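Local atomic coordinates of Lmo0131 protein (Listeria monocytogenes, PDB entry 4Q6J), a protein that probably hydrolyses cyclic di-GMP as an EAL-domain phosphodiesterase built on a TIM barrel. Residues K34-V42 against L84-N93; P119-R129 against V150-Y161. All coordinates share one frame; numbering follows the deposited sequence.

Interaction 1: residues K34-V42 against L84-N93; sequences KIIGFEGLV and LGGRFSISIN
Phe38 and Phe88 carry the apolar part of this contact. CE1 of Phe38 lies 3.7 Å from CB of Phe88. The two rings meet obliquely, with planes 52° apart. Phe38 CD1 reaches Ile90 CG1 at 4.2 Å on the same face of the sheet. The first torsion of Phe88 sets CG anti to the carbonyl carbon (chi1 -62°). Its ring then leans on the start of the other strand. There the backbone O of Ile35 sits at the ring edge, 3.5 Å from CE1, and Ile35 CG2 touches the same carbon. Val252, the C-terminal residue, also packs on Phe38 and Leu84.

The backbone bonds are those of a parallel ladder. Phe38 N gives to Ser89 O (2.8 Å), and Phe38 O receives Ser91 N (3.0 Å). Gly40 N then gives to Ser91 O (2.9 Å). At the start of the ladder, the bond from Ser89 N to Ile36 O is weak. Strand 35-45 also runs antiparallel to strand 20-29, where Ile36 and Gly37 form a classic beta bulge opposite Lys27. It therefore joins the antiparallel strand of the EAL barrel to the parallel ones. Residues Glu39-Leu41 read EGL, and probably correspond to the family's EAL signature.

The polar side chains lie on the Glu39 face. Glu39 is extended, and its CG passes 3.5 Å from Ser91 OG. The Glu39 and Asn93 side chains cross at about a right angle. Gln232 holds Glu39 OE1 through a hydrogen bond from outside the two segments.

Water extends the pairing. One molecule gives to Gly40 O and accepts from Ser91 OG, 2.9 Å away. Another links Gly40 O to Asn93 N.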
# COMPACT_ATOMS: atom_id res chain seq x y z
N LYS B 34 29.44 23.28 -10.92
CA LYS B 34 30.46 22.26 -11.11
C LYS B 34 29.88 20.89 -10.74
O LYS B 34 29.06 20.80 -9.83
CB LYS B 34 31.67 22.56 -10.21
CG LYS B 34 32.47 23.86 -10.52
CD LYS B 34 33.55 24.14 -9.46
CE LYS B 34 34.14 25.55 -9.55
NZ LYS B 34 34.59 26.04 -8.20
N ILE B 35 30.29 19.84 -11.46
CA ILE B 35 29.91 18.47 -11.12
C ILE B 35 30.58 18.11 -9.81
O ILE B 35 31.81 18.19 -9.70
CB ILE B 35 30.39 17.47 -12.17
CG1 ILE B 35 29.68 17.70 -13.49
CG2 ILE B 35 30.14 16.07 -11.70
CD1 ILE B 35 30.17 16.81 -14.57
N ILE B 36 29.78 17.74 -8.82
CA ILE B 36 30.33 17.37 -7.50
C ILE B 36 30.30 15.84 -7.22
O ILE B 36 30.98 15.35 -6.31
CB ILE B 36 29.73 18.24 -6.32
CG1 ILE B 36 28.22 18.21 -6.33
CG2 ILE B 36 30.22 19.71 -6.37
CD1 ILE B 36 27.71 16.98 -5.76
N GLY B 37 29.51 15.12 -8.01
CA GLY B 37 29.36 13.68 -7.84
C GLY B 37 28.32 13.12 -8.79
O GLY B 37 27.83 13.81 -9.66
N PHE B 38 27.99 11.85 -8.61
CA PHE B 38 27.07 11.16 -9.52
C PHE B 38 26.08 10.34 -8.74
O PHE B 38 26.38 9.85 -7.65
CB PHE B 38 27.84 10.22 -10.46
CG PHE B 38 28.98 10.90 -11.20
CD1 PHE B 38 30.24 10.97 -10.64
CD2 PHE B 38 28.77 11.50 -12.44
CE1 PHE B 38 31.28 11.62 -11.31
CE2 PHE B 38 29.80 12.15 -13.11
CZ PHE B 38 31.04 12.21 -12.55
N GLU B 39 24.89 10.17 -9.31
CA GLU B 39 24.01 9.10 -8.87
C GLU B 39 24.21 7.81 -9.70
O GLU B 39 24.11 7.83 -10.95
CB GLU B 39 22.54 9.48 -8.95
CG GLU B 39 21.72 8.25 -8.58
CD GLU B 39 20.25 8.44 -8.70
OE1 GLU B 39 19.82 9.54 -9.08
OE2 GLU B 39 19.52 7.48 -8.40
N GLY B 40 24.48 6.69 -9.02
CA GLY B 40 24.64 5.43 -9.71
C GLY B 40 23.26 4.88 -9.98
O GLY B 40 22.42 4.84 -9.10
N LEU B 41 23.04 4.45 -11.21
CA LEU B 41 21.73 3.96 -11.59
C LEU B 41 21.91 2.66 -12.32
O LEU B 41 22.46 2.67 -13.40
CB LEU B 41 21.09 4.98 -12.52
CG LEU B 41 20.61 6.22 -11.79
CD1 LEU B 41 20.35 7.40 -12.74
CD2 LEU B 41 19.37 5.86 -10.99
N VAL B 42 21.48 1.54 -11.73
CA VAL B 42 21.67 0.23 -12.34
C VAL B 42 20.89 0.08 -13.65
O VAL B 42 19.79 0.62 -13.80
CB VAL B 42 21.34 -0.94 -11.38
CG1 VAL B 42 19.84 -1.23 -11.38
CG2 VAL B 42 22.14 -2.17 -11.73
N LEU B 84 38.41 7.56 -9.19
CA LEU B 84 38.31 9.00 -9.38
C LEU B 84 39.06 9.77 -8.32
O LEU B 84 38.87 10.97 -8.17
CB LEU B 84 36.85 9.46 -9.43
CG LEU B 84 36.12 8.94 -10.67
CD1 LEU B 84 34.62 9.05 -10.55
CD2 LEU B 84 36.60 9.67 -11.90
N GLY B 85 39.90 9.09 -7.57
CA GLY B 85 40.83 9.78 -6.72
C GLY B 85 40.20 10.61 -5.62
O GLY B 85 40.86 11.47 -5.04
N GLY B 86 38.94 10.35 -5.32
CA GLY B 86 38.25 11.01 -4.22
C GLY B 86 37.68 12.33 -4.65
O GLY B 86 37.19 13.07 -3.83
N ARG B 87 37.74 12.61 -5.94
CA ARG B 87 37.33 13.90 -6.45
C ARG B 87 35.85 13.98 -6.64
O ARG B 87 35.30 15.06 -6.75
CB ARG B 87 38.04 14.22 -7.76
CG ARG B 87 39.54 14.18 -7.63
CD ARG B 87 40.24 14.35 -8.97
NE ARG B 87 40.21 13.15 -9.79
CZ ARG B 87 39.66 13.08 -11.00
NH1 ARG B 87 39.11 14.15 -11.55
NH2 ARG B 87 39.69 11.93 -11.66
N PHE B 88 35.19 12.83 -6.67
CA PHE B 88 33.74 12.79 -6.91
C PHE B 88 33.06 11.80 -5.98
O PHE B 88 33.61 10.73 -5.72
CB PHE B 88 33.47 12.41 -8.38
CG PHE B 88 34.01 13.40 -9.37
CD1 PHE B 88 33.33 14.57 -9.66
CD2 PHE B 88 35.22 13.17 -10.01
CE1 PHE B 88 33.83 15.48 -10.55
CE2 PHE B 88 35.71 14.08 -10.91
CZ PHE B 88 35.01 15.24 -11.17
N SER B 89 31.86 12.14 -5.49
CA SER B 89 31.02 11.17 -4.78
C SER B 89 30.17 10.36 -5.74
O SER B 89 29.84 10.82 -6.82
CB SER B 89 30.13 11.85 -3.73
OG SER B 89 29.11 12.59 -4.34
N ILE B 90 29.85 9.13 -5.35
CA ILE B 90 28.93 8.30 -6.12
C ILE B 90 27.92 7.68 -5.16
O ILE B 90 28.30 7.11 -4.15
CB ILE B 90 29.65 7.20 -6.93
CG1 ILE B 90 30.62 7.84 -7.94
CG2 ILE B 90 28.63 6.29 -7.62
CD1 ILE B 90 31.30 6.86 -8.86
N SER B 91 26.63 7.81 -5.48
CA SER B 91 25.58 7.18 -4.66
C SER B 91 25.15 5.82 -5.20
O SER B 91 25.24 5.57 -6.40
CB SER B 91 24.36 8.08 -4.52
OG SER B 91 23.75 8.28 -5.76
N ILE B 92 24.68 4.95 -4.30
CA ILE B 92 24.01 3.71 -4.66
C ILE B 92 22.64 3.64 -4.01
O ILE B 92 22.47 4.06 -2.86
CB ILE B 92 24.81 2.44 -4.26
CG1 ILE B 92 25.00 2.36 -2.76
CG2 ILE B 92 26.15 2.38 -4.98
CD1 ILE B 92 25.94 1.26 -2.35
N ASN B 93 21.68 3.11 -4.75
CA ASN B 93 20.33 2.98 -4.27
C ASN B 93 20.21 1.71 -3.48
O ASN B 93 20.47 0.63 -4.00
CB ASN B 93 19.36 2.95 -5.44
CG ASN B 93 19.31 4.27 -6.15
OD1 ASN B 93 19.64 5.31 -5.58
ND2 ASN B 93 18.90 4.25 -7.39
O HOH W 1 32.85 16.38 -4.80
O HOH W 2 27.05 11.47 -4.94
O HOH W 3 22.14 5.96 -6.16
O HOH W 4 22.20 2.32 -7.67

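Interaction 2: residues P119-R129 against V150-Y161. With EDO (1,2-ethanediol), chain Q; EDO (1,2-ethanediol), chain N.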
# COMPACT_ATOMS: atom_id res chain seq x y z
N PRO B 119 35.82 6.60 1.73
CA PRO B 119 34.48 6.37 2.28
C PRO B 119 33.61 7.62 2.25
O PRO B 119 32.40 7.50 2.05
CB PRO B 119 34.77 5.93 3.71
CG PRO B 119 36.17 6.33 3.97
CD PRO B 119 36.87 6.22 2.68
N GLU B 120 34.22 8.80 2.40
CA GLU B 120 33.48 10.05 2.35
C GLU B 120 32.85 10.35 0.97
O GLU B 120 31.99 11.23 0.84
CB GLU B 120 34.37 11.21 2.82
CG GLU B 120 35.32 11.81 1.79
CD GLU B 120 36.62 11.03 1.60
OE1 GLU B 120 36.83 10.04 2.31
OE2 GLU B 120 37.43 11.41 0.72
N CYS B 121 33.27 9.61 -0.06
CA CYS B 121 32.76 9.81 -1.41
C CYS B 121 31.67 8.81 -1.78
O CYS B 121 31.24 8.78 -2.92
CB CYS B 121 33.89 9.70 -2.40
SG CYS B 121 35.07 11.02 -2.17
N LEU B 122 31.25 7.97 -0.83
CA LEU B 122 30.08 7.11 -1.07
C LEU B 122 28.88 7.70 -0.37
O LEU B 122 28.99 8.19 0.74
CB LEU B 122 30.29 5.65 -0.61
CG LEU B 122 29.11 4.67 -0.78
CD1 LEU B 122 29.09 4.13 -2.19
CD2 LEU B 122 29.25 3.54 0.21
N GLU B 123 27.74 7.61 -1.06
CA GLU B 123 26.44 8.00 -0.53
C GLU B 123 25.48 6.80 -0.67
O GLU B 123 25.33 6.24 -1.74
CB GLU B 123 25.92 9.20 -1.32
CG GLU B 123 24.48 9.54 -1.07
CD GLU B 123 24.04 10.78 -1.88
OE1 GLU B 123 24.83 11.74 -1.91
OE2 GLU B 123 22.95 10.80 -2.49
N ILE B 124 24.88 6.38 0.44
CA ILE B 124 23.78 5.43 0.42
C ILE B 124 22.51 6.21 0.26
O ILE B 124 22.18 7.03 1.10
CB ILE B 124 23.69 4.61 1.71
CG1 ILE B 124 24.87 3.65 1.83
CG2 ILE B 124 22.37 3.86 1.80
CD1 ILE B 124 24.91 2.88 3.14
N GLU B 125 21.81 5.98 -0.85
CA GLU B 125 20.55 6.63 -1.14
C GLU B 125 19.41 5.65 -0.86
O GLU B 125 19.27 4.63 -1.51
CB GLU B 125 20.49 7.12 -2.58
CG GLU B 125 19.10 7.54 -2.94
CD GLU B 125 18.98 8.13 -4.32
OE1 GLU B 125 19.99 8.47 -4.93
OE2 GLU B 125 17.84 8.27 -4.81
N ILE B 126 18.60 5.97 0.14
CA ILE B 126 17.55 5.08 0.60
C ILE B 126 16.36 5.19 -0.35
O ILE B 126 15.86 6.30 -0.58
CB ILE B 126 17.12 5.39 2.07
CG1 ILE B 126 18.34 5.41 3.00
CG2 ILE B 126 16.04 4.42 2.56
CD1 ILE B 126 18.06 6.02 4.32
N ILE B 127 15.94 4.07 -0.91
CA ILE B 127 14.83 4.03 -1.85
C ILE B 127 13.71 3.10 -1.34
O ILE B 127 13.80 2.57 -0.22
CB ILE B 127 15.29 3.66 -3.30
CG1 ILE B 127 15.80 2.22 -3.40
CG2 ILE B 127 16.30 4.64 -3.79
CD1 ILE B 127 15.76 1.70 -4.79
N GLU B 128 12.64 2.94 -2.12
CA GLU B 128 11.55 2.03 -1.78
C GLU B 128 11.09 2.17 -0.34
O GLU B 128 10.92 1.19 0.38
CB GLU B 128 11.95 0.59 -2.14
CG GLU B 128 12.19 0.48 -3.64
CD GLU B 128 12.70 -0.87 -4.12
OE1 GLU B 128 12.71 -1.83 -3.35
OE2 GLU B 128 13.09 -0.98 -5.31
N ARG B 129 10.88 3.40 0.09
CA ARG B 129 10.62 3.64 1.48
C ARG B 129 9.16 3.34 1.79
O ARG B 129 8.30 3.65 0.98
CB ARG B 129 10.99 5.09 1.78
CG ARG B 129 12.38 5.48 1.30
CD ARG B 129 12.79 6.92 1.71
NE ARG B 129 12.04 7.94 0.98
CZ ARG B 129 10.88 8.45 1.40
NH1 ARG B 129 10.24 9.36 0.68
NH2 ARG B 129 10.37 8.05 2.54
N VAL B 150 30.91 7.53 5.30
CA VAL B 150 29.84 7.41 4.30
C VAL B 150 28.66 8.35 4.57
O VAL B 150 28.23 8.54 5.72
CB VAL B 150 29.35 5.94 4.27
CG1 VAL B 150 28.17 5.72 3.31
CG2 VAL B 150 30.49 5.04 3.90
N LYS B 151 28.15 8.94 3.49
CA LYS B 151 26.95 9.79 3.57
C LYS B 151 25.64 9.02 3.30
O LYS B 151 25.66 7.93 2.72
CB LYS B 151 27.08 10.97 2.62
CG LYS B 151 28.31 11.75 2.86
CD LYS B 151 28.12 12.66 4.04
CE LYS B 151 29.34 13.56 4.26
NZ LYS B 151 29.13 14.56 5.37
N VAL B 152 24.53 9.59 3.75
CA VAL B 152 23.21 8.97 3.63
C VAL B 152 22.16 9.95 3.08
O VAL B 152 21.98 11.04 3.61
CB VAL B 152 22.73 8.44 5.00
CG1 VAL B 152 21.27 7.97 4.92
CG2 VAL B 152 23.64 7.31 5.47
N SER B 153 21.51 9.57 1.99
CA SER B 153 20.45 10.39 1.45
C SER B 153 19.15 9.60 1.38
O SER B 153 19.14 8.41 1.62
CB SER B 153 20.81 10.92 0.07
OG SER B 153 21.01 9.86 -0.81
N MSE B 154 18.05 10.26 1.04
CA MSE B 154 16.77 9.58 0.88
C MSE B 154 16.11 10.14 -0.35
O MSE B 154 16.17 11.34 -0.61
CB MSE B 154 15.88 9.75 2.12
CG MSE B 154 15.49 11.17 2.42
SE MSE B 154 14.36 11.44 4.01
CE MSE B 154 12.70 10.62 3.28
N ASP B 155 15.47 9.28 -1.12
CA ASP B 155 14.84 9.70 -2.37
C ASP B 155 13.38 10.14 -2.16
O ASP B 155 12.84 10.01 -1.06
CB ASP B 155 14.89 8.58 -3.40
CG ASP B 155 13.79 7.57 -3.21
OD1 ASP B 155 13.27 7.47 -2.07
OD2 ASP B 155 13.45 6.86 -4.19
N ASP B 156 12.76 10.64 -3.23
CA ASP B 156 11.30 10.79 -3.31
C ASP B 156 10.73 11.61 -2.17
O ASP B 156 9.65 11.30 -1.70
CB ASP B 156 10.61 9.40 -3.26
CG ASP B 156 10.57 8.67 -4.62
OD1 ASP B 156 11.28 9.06 -5.57
OD2 ASP B 156 9.81 7.69 -4.73
N PHE B 157 11.43 12.65 -1.73
CA PHE B 157 10.99 13.26 -0.50
C PHE B 157 9.58 13.81 -0.67
O PHE B 157 9.30 14.68 -1.46
CB PHE B 157 11.92 14.37 0.03
CG PHE B 157 11.49 14.89 1.38
CD1 PHE B 157 10.56 15.90 1.46
CD2 PHE B 157 11.92 14.30 2.54
CE1 PHE B 157 10.13 16.37 2.68
CE2 PHE B 157 11.48 14.76 3.77
CZ PHE B 157 10.59 15.79 3.83
N GLY B 158 8.73 13.27 0.17
CA GLY B 158 7.39 13.71 0.42
C GLY B 158 6.38 13.02 -0.47
O GLY B 158 5.22 12.94 -0.10
N LYS B 159 6.81 12.56 -1.64
CA LYS B 159 6.02 11.61 -2.40
C LYS B 159 6.01 10.25 -1.75
O LYS B 159 4.95 9.68 -1.52
CB LYS B 159 6.54 11.50 -3.83
CG LYS B 159 6.00 10.30 -4.60
CD LYS B 159 6.64 10.15 -5.97
CE LYS B 159 5.90 9.09 -6.78
NZ LYS B 159 6.75 8.41 -7.78
N GLY B 160 7.19 9.76 -1.38
CA GLY B 160 7.32 8.43 -0.82
C GLY B 160 6.67 8.30 0.54
O GLY B 160 6.08 9.25 1.05
N TYR B 161 6.78 7.14 1.13
CA TYR B 161 6.14 6.91 2.37
C TYR B 161 6.78 7.70 3.50
O TYR B 161 7.99 7.68 3.67
CB TYR B 161 6.23 5.45 2.66
CG TYR B 161 5.41 5.01 3.82
CD1 TYR B 161 6.01 4.57 4.99
CD2 TYR B 161 4.04 5.03 3.76
CE1 TYR B 161 5.26 4.18 6.07
CE2 TYR B 161 3.28 4.62 4.82
CZ TYR B 161 3.90 4.20 5.97
OH TYR B 161 3.12 3.80 7.01
C1 EDO Q . 12.33 3.30 -6.79
O1 EDO Q . 13.43 4.21 -6.83
C2 EDO Q . 11.06 4.01 -6.33
O2 EDO Q . 11.21 4.40 -4.97
C1 EDO N . 24.46 15.23 -2.61
O1 EDO N . 23.92 13.95 -2.98
C2 EDO N . 25.54 15.67 -3.58
O2 EDO N . 24.97 15.98 -4.86
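Arg129 meets Met154, a selenomethionine, through bends in both side chains. Arg129 folds at chi3 (-70°), turning its guanidinium back over the segment 150-161. Met154 has CG between its backbone N and carbonyl carbon (chi1 63°) and bends again at its end. These turns place the Met154 methyl CE over the centre of one guanidinium face, 3.4 Å from Arg129 CZ.

The guanidinium edge takes backbone carbonyls. NE and NH1 of Arg129 both give to Asp155 O, at 3.0 and 3.2 Å. NH2 reaches Tyr161 O at 2.7 Å, and NH1 adds a weak bond to Asp156 O. NE also forms a salt bridge with Asp155 OD1, through a weak hydrogen bond, and the carboxylate stands nearly perpendicular to the guanidinium (88°). Ser163 also bonds NH1, and Tyr166 makes a cation-pi contact with Arg129.

Strands 122-127 and 151-154 are neighbouring parallel strands of the barrel. Their backbone bonds run from Lys151 N to Leu122 O at one end to Asp155 N to Ile126 O at the other. On the Glu123 face, Ser153 OG donates to Glu123 OE2 at 2.7 Å, from above the carboxylate plane. The other oxygen, OE1, accepts from O1 of an ethanediol, probably from the crystallisation liquor, 2.6 Å away. On the face of Ile124 and Ile126 the contact is apolar: Ile126 CD1 meets Val152 CG1 at 3.8 Å. Near the start of the strands, Leu122 and Val150 lie side by side.

Residues Asp155-Gly158 read DDFG and probably form the family's Asp-Asp signature, whose aspartates bind metal in active relatives. Beyond it, Tyr161 is poorly ordered and packs edge-to-face on Tyr161 of a second subunit. By binding carbonyls of Asp155, Asp156 and Tyr161, one arginine ties both ends of the loop after strand 151-154 to the end of segment 119-129.

In the fold
Both contacts join neighbouring parallel strands of one barrel sheet, and both are partly buried. They meet where strand 89-95 pairs with strand 122-127: Ile90 N probably bonds Cys121 O, and Ile92 O probably accepts from Glu125 N. Their centres lie about 13 Å apart. Interaction 1 sits beside the antiparallel strand 20-29. It combines two phenylalanines near the C-terminal tail with waters around Gly40. Interaction 2 lies closer to the centre of the chain and has aliphatic packing on one face. Its arginine bonds gather at the loop beyond the strands, which reaches a second subunit. Interaction 1 has no such arginine grip, and no other subunit touches it.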